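Local atomic coordinates of arsenic responsive repressor ArsR (Corynebacterium glutamicum ATCC 13032, PDB entry 6J0E), a protein that probably represses transcription of arsenic-resistance genes by binding operator DNA and releases it when trivalent arsenic binds. Residues B[3-11]-B[113-121]. Numbering follows the deposited sequence. Where two conformers were deposited one is given.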
# COMPACT_ATOMS: atom_id res chain seq x y z
N THR B 3 1.24 -21.66 -1.16
CA THR B 3 2.16 -20.70 -0.50
C THR B 3 1.91 -19.24 -1.01
O THR B 3 1.73 -19.06 -2.20
CB THR B 3 3.63 -21.18 -0.68
OG1 THR B 3 4.49 -20.29 -0.01
CG2 THR B 3 4.06 -21.36 -2.20
N LEU B 4 1.90 -18.23 -0.12
CA LEU B 4 1.85 -16.85 -0.61
C LEU B 4 3.09 -16.45 -1.36
O LEU B 4 4.18 -16.69 -0.97
CB LEU B 4 1.64 -15.84 0.54
CG LEU B 4 1.32 -14.41 0.11
CD1 LEU B 4 -0.01 -14.26 -0.55
CD2 LEU B 4 1.43 -13.48 1.32
N HIS B 5 2.94 -15.71 -2.46
CA HIS B 5 4.16 -15.40 -3.30
C HIS B 5 3.93 -14.00 -3.87
O HIS B 5 2.84 -13.72 -4.38
CB HIS B 5 4.27 -16.39 -4.45
CG HIS B 5 5.48 -16.25 -5.32
ND1 HIS B 5 5.47 -16.62 -6.66
CD2 HIS B 5 6.73 -15.77 -5.07
CE1 HIS B 5 6.66 -16.36 -7.19
NE2 HIS B 5 7.44 -15.82 -6.25
N THR B 6 4.87 -13.10 -3.70
CA THR B 6 4.80 -11.89 -4.52
C THR B 6 5.48 -12.16 -5.82
O THR B 6 6.65 -12.51 -5.82
CB THR B 6 5.47 -10.70 -3.73
OG1 THR B 6 4.76 -10.40 -2.56
CG2 THR B 6 5.57 -9.43 -4.68
N ILE B 7 4.81 -11.96 -6.91
CA ILE B 7 5.29 -12.27 -8.25
C ILE B 7 5.54 -10.95 -8.95
O ILE B 7 4.76 -9.97 -8.71
CB ILE B 7 4.27 -13.05 -9.05
CG1 ILE B 7 2.87 -12.41 -9.17
CG2 ILE B 7 4.15 -14.45 -8.43
CD1 ILE B 7 2.09 -12.96 -10.37
N GLN B 8 6.54 -10.90 -9.83
CA GLN B 8 6.74 -9.74 -10.76
C GLN B 8 5.82 -9.83 -11.95
O GLN B 8 5.61 -10.93 -12.57
CB GLN B 8 8.19 -9.67 -11.28
CG GLN B 8 9.12 -9.60 -10.10
CD GLN B 8 8.96 -8.30 -9.35
OE1 GLN B 8 8.97 -7.27 -9.94
NE2 GLN B 8 8.78 -8.37 -8.05
N LEU B 9 5.28 -8.71 -12.39
CA LEU B 9 4.37 -8.66 -13.49
C LEU B 9 5.07 -8.04 -14.76
O LEU B 9 4.94 -6.81 -15.08
CB LEU B 9 3.09 -7.94 -13.13
CG LEU B 9 2.22 -8.66 -12.13
CD1 LEU B 9 1.19 -7.66 -11.68
CD2 LEU B 9 1.57 -9.88 -12.74
N ALA B 10 5.80 -8.91 -15.43
CA ALA B 10 6.73 -8.51 -16.47
C ALA B 10 6.10 -8.15 -17.82
O ALA B 10 6.82 -7.79 -18.76
CB ALA B 10 7.76 -9.57 -16.60
N ASN B 11 4.79 -8.29 -18.00
CA ASN B 11 4.13 -7.84 -19.19
C ASN B 11 3.70 -6.40 -18.87
O ASN B 11 3.00 -6.23 -17.89
CB ASN B 11 2.87 -8.71 -19.51
CG ASN B 11 2.23 -8.34 -20.83
OD1 ASN B 11 2.55 -7.30 -21.39
ND2 ASN B 11 1.44 -9.27 -21.43
N GLN B 113 -0.32 -1.69 -6.29
CA GLN B 113 -0.03 -2.88 -7.06
C GLN B 113 0.76 -2.40 -8.32
O GLN B 113 0.22 -2.26 -9.36
CB GLN B 113 -1.32 -3.58 -7.37
CG GLN B 113 -1.12 -4.92 -8.13
CD GLN B 113 -0.76 -4.76 -9.61
OE1 GLN B 113 -1.59 -4.25 -10.48
NE2 GLN B 113 0.49 -5.23 -9.94
N ILE B 114 2.04 -2.11 -8.08
CA ILE B 114 2.93 -1.47 -9.03
C ILE B 114 4.08 -2.45 -9.41
O ILE B 114 5.05 -2.57 -8.70
CB ILE B 114 3.60 -0.21 -8.34
CG1 ILE B 114 2.49 0.72 -7.82
CG2 ILE B 114 4.51 0.50 -9.39
CD1 ILE B 114 1.72 1.32 -8.87
N GLY B 115 3.79 -3.25 -10.39
CA GLY B 115 4.83 -4.16 -10.97
C GLY B 115 4.89 -5.53 -10.28
O GLY B 115 5.67 -6.33 -10.70
N SER B 116 4.05 -5.79 -9.31
CA SER B 116 4.09 -7.07 -8.57
C SER B 116 2.76 -7.17 -7.84
O SER B 116 2.02 -6.16 -7.70
CB SER B 116 5.26 -7.19 -7.62
OG SER B 116 5.26 -6.40 -6.40
N MET B 117 2.42 -8.39 -7.45
CA MET B 117 1.19 -8.67 -6.79
C MET B 117 1.38 -9.95 -5.97
O MET B 117 2.26 -10.69 -6.29
CB MET B 117 0.03 -8.84 -7.78
CG MET B 117 0.15 -9.98 -8.73
SD MET B 117 -1.31 -10.24 -9.74
CE MET B 117 -2.59 -10.80 -8.64
N GLU B 118 0.49 -10.12 -5.02
CA GLU B 118 0.45 -11.34 -4.12
C GLU B 118 -0.56 -12.25 -4.61
O GLU B 118 -1.75 -11.88 -4.68
CB GLU B 118 0.28 -10.88 -2.61
CG GLU B 118 1.52 -10.37 -2.01
CD GLU B 118 1.93 -8.95 -2.59
OE1 GLU B 118 0.77 -8.17 -2.58
OE2 GLU B 118 2.97 -8.73 -3.04
N LEU B 119 -0.18 -13.53 -4.74
CA LEU B 119 -1.11 -14.63 -4.99
C LEU B 119 -0.59 -15.85 -4.27
O LEU B 119 0.42 -15.88 -3.67
CB LEU B 119 -1.31 -14.80 -6.46
CG LEU B 119 -0.21 -15.15 -7.46
CD1 LEU B 119 0.25 -16.52 -7.26
CD2 LEU B 119 -0.70 -15.08 -8.83
N LEU B 120 -1.42 -16.88 -4.29
CA LEU B 120 -1.07 -18.22 -3.71
C LEU B 120 -0.59 -19.13 -4.86
O LEU B 120 -1.10 -19.06 -5.94
CB LEU B 120 -2.28 -18.84 -3.05
CG LEU B 120 -2.87 -18.09 -1.87
CD1 LEU B 120 -4.20 -18.75 -1.33
CD2 LEU B 120 -1.85 -17.98 -0.73
N GLU B 121 0.50 -19.82 -4.61
CA GLU B 121 1.07 -20.78 -5.54
C GLU B 121 0.70 -22.19 -5.04
O GLU B 121 0.88 -22.48 -3.87
CB GLU B 121 2.57 -20.70 -5.61
CG GLU B 121 3.24 -19.34 -6.07
CD GLU B 121 3.14 -19.09 -7.55
OE1 GLU B 121 2.49 -19.80 -8.30
OE2 GLU B 121 3.66 -18.09 -8.03
O HOH W 1 8.25 -6.76 -5.50
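H5 and L119 trade two backbone hydrogen bonds at the middle of an antiparallel strand pair, with H5 N 2.8 Å from L119 O. I7 and M117 do the same two residues along, and T3 and E121 do so at the far end. At the near end L9 N reaches G115 O at 2.9 Å. The strand axes come within 4.6 Å and their directions differ by 149°. L4–L120, T6–E118 and Q8–S116 form the non-hydrogen-bonded pairs.

Two carboxylates form polar side-chain links. H5 ND1 donates to E121 OE2 at 2.7 Å. The acceptor lies close to the ring plane and offers its anti lone pair, while ring and carboxylate planes stand 44° apart. E121 bends at its second torsion (chi2 -75°), which brings its carboxylate over to the ring edge. On the other face T6 and E118 run side by side, and T6 OG1 bonds to E118 OE2, modelled at a doubtfully short distance. The same oxygen forms a salt bridge with R109 of the second subunit, which should favour a charged carboxylate.

Most apolar contacts lie on the H5 face. I7 CG1 sits between the backbone N and the carbonyl carbon, which sets it beside M117 CG at 3.7 Å. I7 CD1 meets L119 CD2 at 3.8 Å, the two side chains nearly perpendicular. Just past the strand end, L9 CD1 adds to M117 CG at 3.9 Å.

L120 and E121 also pair in parallel with a strand of the second subunit. They and the histidines after them are probably vector-derived, so this pairing and the bonds of H5 and T3 to E121 may be absent from the native protein. Beside bound arsenic, near G115, the contact forms a two-stranded antiparallel sheet joining the chain's two ends at the dimer interface.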